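Local coordinates for protein adenylosuccinate lyase (Francisella tularensis subsp. tularensis SCHU S4, PDB 4EEI) that probably catalyses two fumarate-releasing steps of purine biosynthesis, among them the cleavage of adenylosuccinate to AMP and fumarate, and binds AMP, at residues G156-V159 and E160-R164; L168-F171 and Q172-G175. All coordinates share one frame; numbering follows the deposited sequence. Where two conformers were deposited one is given.

How the contacts relate
Both contacts are local and belong to the same helix, 151-173, contact 1 on its middle turns and contact 2 at its C-terminal end, with centres about 17 Å apart. Contact 1 is buried: its turns carry i to i+4 backbone bonds, the first of them weak, and its arginines reach a second subunit. Contact 2 is partly buried and touches no other protein chain of the assembly; its backbone bonds weaken as the helix ends. Helices 94-131 and 217-244 flank both. An aromatic face takes a CH-pi contact in each, from a lysine methylene on Tyr158 in contact 1 and from a glycine backbone carbon on Phe171 in contact 2.

Contact 1: G156-V159 and E160-R164; sequences GAYV and EFKRR
Tyr158 and Lys162, one turn apart on helix 151-173, run side by side in the same direction, with the first part of the lysine chain over one face of the ring. The touching atom is Lys162 CG, 3.8 Å from the centroid of the Tyr158 ring and 18° off its normal, a CH-pi contact displaced toward the CE1-CZ side. With Tyr158 CG anti to the backbone N (chi1 168°), the ring lies alongside the lysine chain, whose folds at chi2 and chi3 carry CD and CE past the ring rim, beside the hydroxyl; Lys162 CE is 3.7 Å from Tyr158 OH. Val159 and Arg163 form a second parallel pair. The arginine bends at chi3 (-70°) and turns back over its own helix, bringing NH1 to 3.7 Å from Val159 CG2 and one guanidinium face over Val159 O. At the guanidinium edge, in its plane, a water accepts from Arg163 NH2 at 3.1 Å and donates to Gly156 O at 2.8 Å, bridging nearly two turns. Phe161 turns its ring edge to the preceding turn, CD2 lying 3.2 Å from Ala157 O. That carbonyl also receives the Phe161 N-H in a nearly straight bond of 2.9 Å between Phe161 N and Ala157 O, whereas the bond from Glu160 N to Gly156 O is weak. Polar ends reach further: Glu160 OE1 forms a salt bridge with Arg235 of the same chain, and Arg163 NH2 and Arg164 NH2 form salt bridges with OD2 and OD1, respectively, of Asp217 of the second subunit. Tyr158 and Phe161 pack on helix 94-131, Glu160 and Arg164 on helix 217-244, and Val159 on Val209 of the second subunit, placing these turns within the helical bundle at a subunit interface.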
ATOM      1  N   GLY B 156       6.875  -3.453 -26.884  1.00 18.26           N
ATOM      2  CA  GLY B 156       5.856  -3.039 -25.932  1.00 20.40           C
ATOM      3  C   GLY B 156       6.441  -2.613 -24.598  1.00 20.32           C
ATOM      4  O   GLY B 156       5.927  -1.700 -23.929  1.00 19.61           O
ATOM      5  N   ALA B 157       7.508  -3.287 -24.191  1.00 15.86           N
ATOM      6  CA  ALA B 157       8.212  -2.892 -22.983  1.00 19.39           C
ATOM      7  C   ALA B 157       8.977  -1.603 -23.268  1.00 21.83           C
ATOM      8  O   ALA B 157       9.005  -0.695 -22.437  1.00 23.81           O
ATOM      9  CB  ALA B 157       9.148  -3.978 -22.544  1.00 20.72           C
ATOM     10  N   TYR B 158       9.607  -1.532 -24.439  1.00 21.31           N
ATOM     11  CA  TYR B 158      10.339  -0.323 -24.832  1.00 21.45           C
ATOM     12  C   TYR B 158       9.497   0.938 -24.702  1.00 19.97           C
ATOM     13  O   TYR B 158       9.906   1.898 -24.043  1.00 20.67           O
ATOM     14  CB  TYR B 158      10.870  -0.455 -26.263  1.00 20.38           C
ATOM     15  CG  TYR B 158      11.391   0.834 -26.869  1.00 22.28           C
ATOM     16  CD1 TYR B 158      12.660   1.307 -26.563  1.00 23.85           C
ATOM     17  CD2 TYR B 158      10.614   1.569 -27.753  1.00 22.07           C
ATOM     18  CE1 TYR B 158      13.140   2.477 -27.119  1.00 24.41           C
ATOM     19  CE2 TYR B 158      11.086   2.741 -28.313  1.00 25.67           C
ATOM     20  CZ  TYR B 158      12.349   3.184 -27.995  1.00 25.28           C
ATOM     21  OH  TYR B 158      12.815   4.352 -28.554  1.00 24.71           O
ATOM     22  N   VAL B 159       8.321   0.950 -25.329  1.00 18.17           N
ATOM     23  CA  VAL B 159       7.502   2.154 -25.305  1.00 19.65           C
ATOM     24  C   VAL B 159       7.047   2.501 -23.889  1.00 20.61           C
ATOM     25  O   VAL B 159       6.912   3.677 -23.550  1.00 20.48           O
ATOM     26  CB  VAL B 159       6.297   2.095 -26.277  1.00 22.35           C
ATOM     27  CG1 VAL B 159       6.787   2.024 -27.717  1.00 23.70           C
ATOM     28  CG2 VAL B 159       5.384   0.906 -25.954  1.00 21.51           C
ATOM     29  N   GLU B 160       6.829   1.490 -23.055  1.00 19.89           N
ATOM     30  CA  GLU B 160       6.407   1.753 -21.678  1.00 22.16           C
ATOM     31  C   GLU B 160       7.540   2.399 -20.879  1.00 19.39           C
ATOM     32  O   GLU B 160       7.330   3.388 -20.175  1.00 18.48           O
ATOM     33  CB  GLU B 160       5.925   0.476 -20.976  1.00 20.71           C
ATOM     34  CG  GLU B 160       5.495   0.730 -19.532  1.00 25.91           C
ATOM     35  CD  GLU B 160       4.991  -0.518 -18.810  1.00 30.02           C
ATOM     36  OE1 GLU B 160       5.128  -1.640 -19.363  1.00 28.65           O
ATOM     37  OE2 GLU B 160       4.462  -0.369 -17.680  1.00 26.49           O
ATOM     38  N   PHE B 161       8.742   1.835 -20.988  1.00 18.25           N
ATOM     39  CA  PHE B 161       9.904   2.422 -20.330  1.00 18.36           C
ATOM     40  C   PHE B 161      10.230   3.812 -20.888  1.00 20.27           C
ATOM     41  O   PHE B 161      10.710   4.670 -20.147  1.00 20.38           O
ATOM     42  CB  PHE B 161      11.127   1.485 -20.422  1.00 17.98           C
ATOM     43  CG  PHE B 161      11.102   0.369 -19.414  1.00 19.15           C
ATOM     44  CD1 PHE B 161      11.429   0.622 -18.080  1.00 19.07           C
ATOM     45  CD2 PHE B 161      10.739  -0.923 -19.782  1.00 19.08           C
ATOM     46  CE1 PHE B 161      11.407  -0.400 -17.124  1.00 18.86           C
ATOM     47  CE2 PHE B 161      10.720  -1.964 -18.835  1.00 19.86           C
ATOM     48  CZ  PHE B 161      11.055  -1.697 -17.504  1.00 20.97           C
ATOM     49  N   LYS B 162       9.954   4.047 -22.174  1.00 17.07           N
ATOM     50  CA  LYS B 162      10.115   5.404 -22.729  1.00 16.92           C
ATOM     51  C   LYS B 162       9.089   6.394 -22.162  1.00 18.07           C
ATOM     52  O   LYS B 162       9.379   7.590 -21.999  1.00 19.33           O
ATOM     53  CB  LYS B 162      10.059   5.402 -24.269  1.00 16.54           C
ATOM     54  CG  LYS B 162      11.273   4.758 -24.942  1.00 21.45           C
ATOM     55  CD  LYS B 162      12.472   5.710 -24.984  1.00 22.43           C
ATOM     56  CE  LYS B 162      12.214   6.854 -25.951  1.00 29.55           C
ATOM     57  NZ  LYS B 162      13.087   8.036 -25.677  1.00 31.14           N
ATOM     58  N   ARG B 163       7.878   5.922 -21.882  1.00 15.60           N
ATOM     59  CA  ARG B 163       6.900   6.794 -21.232  1.00 16.96           C
ATOM     60  C   ARG B 163       7.441   7.203 -19.862  1.00 19.03           C
ATOM     61  O   ARG B 163       7.305   8.359 -19.453  1.00 20.41           O
ATOM     62  CB  ARG B 163       5.531   6.109 -21.109  1.00 20.71           C
ATOM     63  CG  ARG B 163       4.774   5.994 -22.432  1.00 20.24           C
ATOM     64  CD  ARG B 163       3.316   5.534 -22.230  1.00 21.62           C
ATOM     65  NE  ARG B 163       3.175   4.132 -21.808  1.00 21.82           N
ATOM     66  CZ  ARG B 163       3.152   3.101 -22.649  1.00 21.12           C
ATOM     67  NH1 ARG B 163       3.312   3.300 -23.954  1.00 18.70           N
ATOM     68  NH2 ARG B 163       2.980   1.868 -22.196  1.00 23.23           N
ATOM     69  N   ARG B 164       8.070   6.263 -19.164  1.00 17.08           N
ATOM     70  CA  ARG B 164       8.639   6.564 -17.847  1.00 17.19           C
ATOM     71  C   ARG B 164       9.861   7.468 -17.978  1.00 19.09           C
ATOM     72  O   ARG B 164      10.081   8.354 -17.146  1.00 22.32           O
ATOM     73  CB  ARG B 164       9.011   5.278 -17.110  1.00 18.59           C
ATOM     74  CG  ARG B 164       7.849   4.306 -16.913  1.00 17.92           C
ATOM     75  CD  ARG B 164       6.842   4.778 -15.845  1.00 18.03           C
ATOM     76  NE  ARG B 164       5.962   5.845 -16.333  1.00 17.91           N
ATOM     77  CZ  ARG B 164       4.897   5.642 -17.108  1.00 19.31           C
ATOM     78  NH1 ARG B 164       4.167   6.670 -17.520  1.00 20.78           N
ATOM     79  NH2 ARG B 164       4.562   4.408 -17.466  1.00 21.15           N
TER
HETATM   80  O   HOH W   1       3.266  -0.764 -23.786  1.00 21.29           O

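Contact 2: L168-F171 and Q172-G175; sequences LKDF and QKDG. With EDO (1,2-ethanediol), chain C.
The C-terminal end of helix 151-173 closes with Gly175 packed against Phe171, the glycine CA set over the centre of the aromatic ring. Gly175 CA is 3.6 Å from the Phe171 ring centroid and 10° off its normal, a CH-pi contact nearly perpendicular to the face. Phe171 CG lies anti to the backbone N (chi1 -170°), which sends the ring out from the helix, across its axis, where the chain leaving the helix brings Gly175 over its face. Within the last turns, Gln172 N bonds to Leu168 O at 2.8 Å and Lys173 N to Lys169 O at 3.1 Å. The helical pattern then frays: Asp174 N has two weak bonds, to Asp170 O and to Phe171 O, and Asp174 is the first residue to leave helical backbone angles. In the long-helix architecture of the lyase 1 (fumarase/aspartase) family, this is where one long helix gives way to a loop, with Leu168 and Phe171 packed between helices 94-131 and 217-244. Gly175 O is bonded to Arg218 of the same chain, while Gly175 N donates to O1 of a 1,2-ethanediol at 3.2 Å, a molecule probably from the crystallisation liquor. On the exposed flank, Gln172 extends its chain and a water accepts from Gln172 NE2 at 2.6 Å while donating to Lys169 O at 2.7 Å, giving that carbonyl a second donor besides Lys173 N. Asp170 OD1 and Lys173 NZ, 4.3 Å apart, are too far for a salt bridge; Asp170 OD2 makes one with Lys166 instead, one turn earlier.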
ATOM      1  N   LEU B 168      10.524  11.111 -16.147  1.00 17.33           N
ATOM      2  CA  LEU B 168      11.708  11.430 -15.341  1.00 19.13           C
ATOM      3  C   LEU B 168      12.456  12.652 -15.872  1.00 20.43           C
ATOM      4  O   LEU B 168      12.912  13.507 -15.096  1.00 20.03           O
ATOM      5  CB  LEU B 168      12.666  10.235 -15.247  1.00 18.47           C
ATOM      6  CG  LEU B 168      12.345   9.112 -14.272  1.00 20.50           C
ATOM      7  CD1 LEU B 168      13.496   8.126 -14.213  1.00 24.75           C
ATOM      8  CD2 LEU B 168      12.058   9.670 -12.887  1.00 22.07           C
ATOM      9  N   LYS B 169      12.590  12.736 -17.192  1.00 18.59           N
ATOM     10  CA  LYS B 169      13.262  13.880 -17.789  1.00 20.12           C
ATOM     11  C   LYS B 169      12.437  15.155 -17.555  1.00 21.42           C
ATOM     12  O   LYS B 169      12.997  16.242 -17.376  1.00 23.04           O
ATOM     13  CB  LYS B 169      13.532  13.639 -19.277  1.00 18.74           C
ATOM     14  CG  LYS B 169      14.670  12.633 -19.537  1.00 21.54           C
ATOM     15  CD  LYS B 169      14.965  12.499 -21.029  1.00 29.90           C
ATOM     16  CE  LYS B 169      16.271  11.750 -21.267  1.00 37.08           C
ATOM     17  NZ  LYS B 169      16.547  11.480 -22.707  1.00 39.51           N
ATOM     18  N   ASP B 170      11.113  15.024 -17.548  1.00 21.07           N
ATOM     19  CA  ASP B 170      10.250  16.157 -17.212  1.00 23.27           C
ATOM     20  C   ASP B 170      10.496  16.605 -15.776  1.00 22.63           C
ATOM     21  O   ASP B 170      10.574  17.799 -15.490  1.00 24.99           O
ATOM     22  CB  ASP B 170       8.768  15.805 -17.382  1.00 26.62           C
ATOM     23  CG  ASP B 170       8.330  15.780 -18.840  1.00 36.70           C
ATOM     24  OD1 ASP B 170       9.052  16.342 -19.692  1.00 38.82           O
ATOM     25  OD2 ASP B 170       7.254  15.201 -19.126  1.00 38.04           O
ATOM     26  N   PHE B 171      10.604  15.646 -14.870  1.00 19.54           N
ATOM     27  CA  PHE B 171      10.826  15.975 -13.463  1.00 21.59           C
ATOM     28  C   PHE B 171      12.207  16.578 -13.309  1.00 24.90           C
ATOM     29  O   PHE B 171      12.411  17.493 -12.519  1.00 27.52           O
ATOM     30  CB  PHE B 171      10.721  14.736 -12.592  1.00 19.78           C
ATOM     31  CG  PHE B 171      10.712  15.034 -11.118  1.00 22.94           C
ATOM     32  CD1 PHE B 171      11.893  15.057 -10.388  1.00 23.11           C
ATOM     33  CD2 PHE B 171       9.523  15.292 -10.466  1.00 20.67           C
ATOM     34  CE1 PHE B 171      11.876  15.336  -9.010  1.00 21.18           C
ATOM     35  CE2 PHE B 171       9.495  15.576  -9.094  1.00 21.44           C
ATOM     36  CZ  PHE B 171      10.671  15.600  -8.369  1.00 18.70           C
ATOM     37  N   GLN B 172      13.163  16.065 -14.076  1.00 22.21           N
ATOM     38  CA  GLN B 172      14.517  16.600 -14.044  1.00 24.97           C
ATOM     39  C   GLN B 172      14.542  18.078 -14.440  1.00 28.94           C
ATOM     40  O   GLN B 172      15.313  18.863 -13.878  1.00 31.03           O
ATOM     41  CB  GLN B 172      15.431  15.778 -14.958  1.00 26.05           C
ATOM     42  CG  GLN B 172      16.909  16.107 -14.829  1.00 27.19           C
ATOM     43  CD  GLN B 172      17.749  15.294 -15.785  1.00 30.81           C
ATOM     44  OE1 GLN B 172      18.784  14.725 -15.405  1.00 35.05           O
ATOM     45  NE2 GLN B 172      17.312  15.232 -17.042  1.00 24.11           N
ATOM     46  N   LYS B 173      13.706  18.461 -15.403  1.00 29.53           N
ATOM     47  CA  LYS B 173      13.642  19.858 -15.830  1.00 33.04           C
ATOM     48  C   LYS B 173      12.948  20.721 -14.798  1.00 34.31           C
ATOM     49  O   LYS B 173      13.308  21.884 -14.613  1.00 36.17           O
ATOM     50  CB  LYS B 173      12.868  20.005 -17.135  1.00 38.51           C
ATOM     51  CG  LYS B 173      13.556  19.457 -18.359  1.00 47.57           C
ATOM     52  CD  LYS B 173      12.664  19.668 -19.573  1.00 55.89           C
ATOM     53  CE  LYS B 173      12.885  18.591 -20.619  1.00 60.65           C
ATOM     54  NZ  LYS B 173      11.930  18.726 -21.752  1.00 65.20           N
ATOM     55  N   ASP B 174      11.983  20.120 -14.099  0.68 33.73           N
ATOM     56  CA  ASP B 174      11.085  20.837 -13.190  0.68 37.50           C
ATOM     57  C   ASP B 174      10.520  19.893 -12.117  0.68 36.05           C
ATOM     58  O   ASP B 174       9.464  19.275 -12.318  0.68 36.00           O
ATOM     59  CB  ASP B 174       9.946  21.460 -14.005  0.68 42.06           C
ATOM     60  CG  ASP B 174       8.897  22.154 -13.142  0.68 47.27           C
ATOM     61  OD1 ASP B 174       9.162  22.443 -11.954  0.68 48.05           O
ATOM     62  OD2 ASP B 174       7.797  22.429 -13.672  0.68 50.41           O
ATOM     63  N   GLY B 175      11.215  19.780 -10.985  1.00 31.33           N
ATOM     64  CA  GLY B 175      10.756  18.908  -9.926  1.00 24.59           C
ATOM     65  C   GLY B 175      11.437  19.266  -8.628  1.00 28.52           C
ATOM     66  O   GLY B 175      10.787  19.343  -7.591  1.00 30.47           O
TER
HETATM   67  C1  EDO C 511      14.808  21.848 -11.396  1.00 58.93           C
HETATM   68  O1  EDO C 511      13.420  22.055 -11.096  1.00 58.19           O
HETATM   69  C2  EDO C 511      15.289  22.824 -12.469  1.00 59.81           C
HETATM   70  O2  EDO C 511      16.722  22.837 -12.527  1.00 59.65           O
HETATM   71  O   HOH W   2      15.473  16.678 -18.234  1.00 30.87           O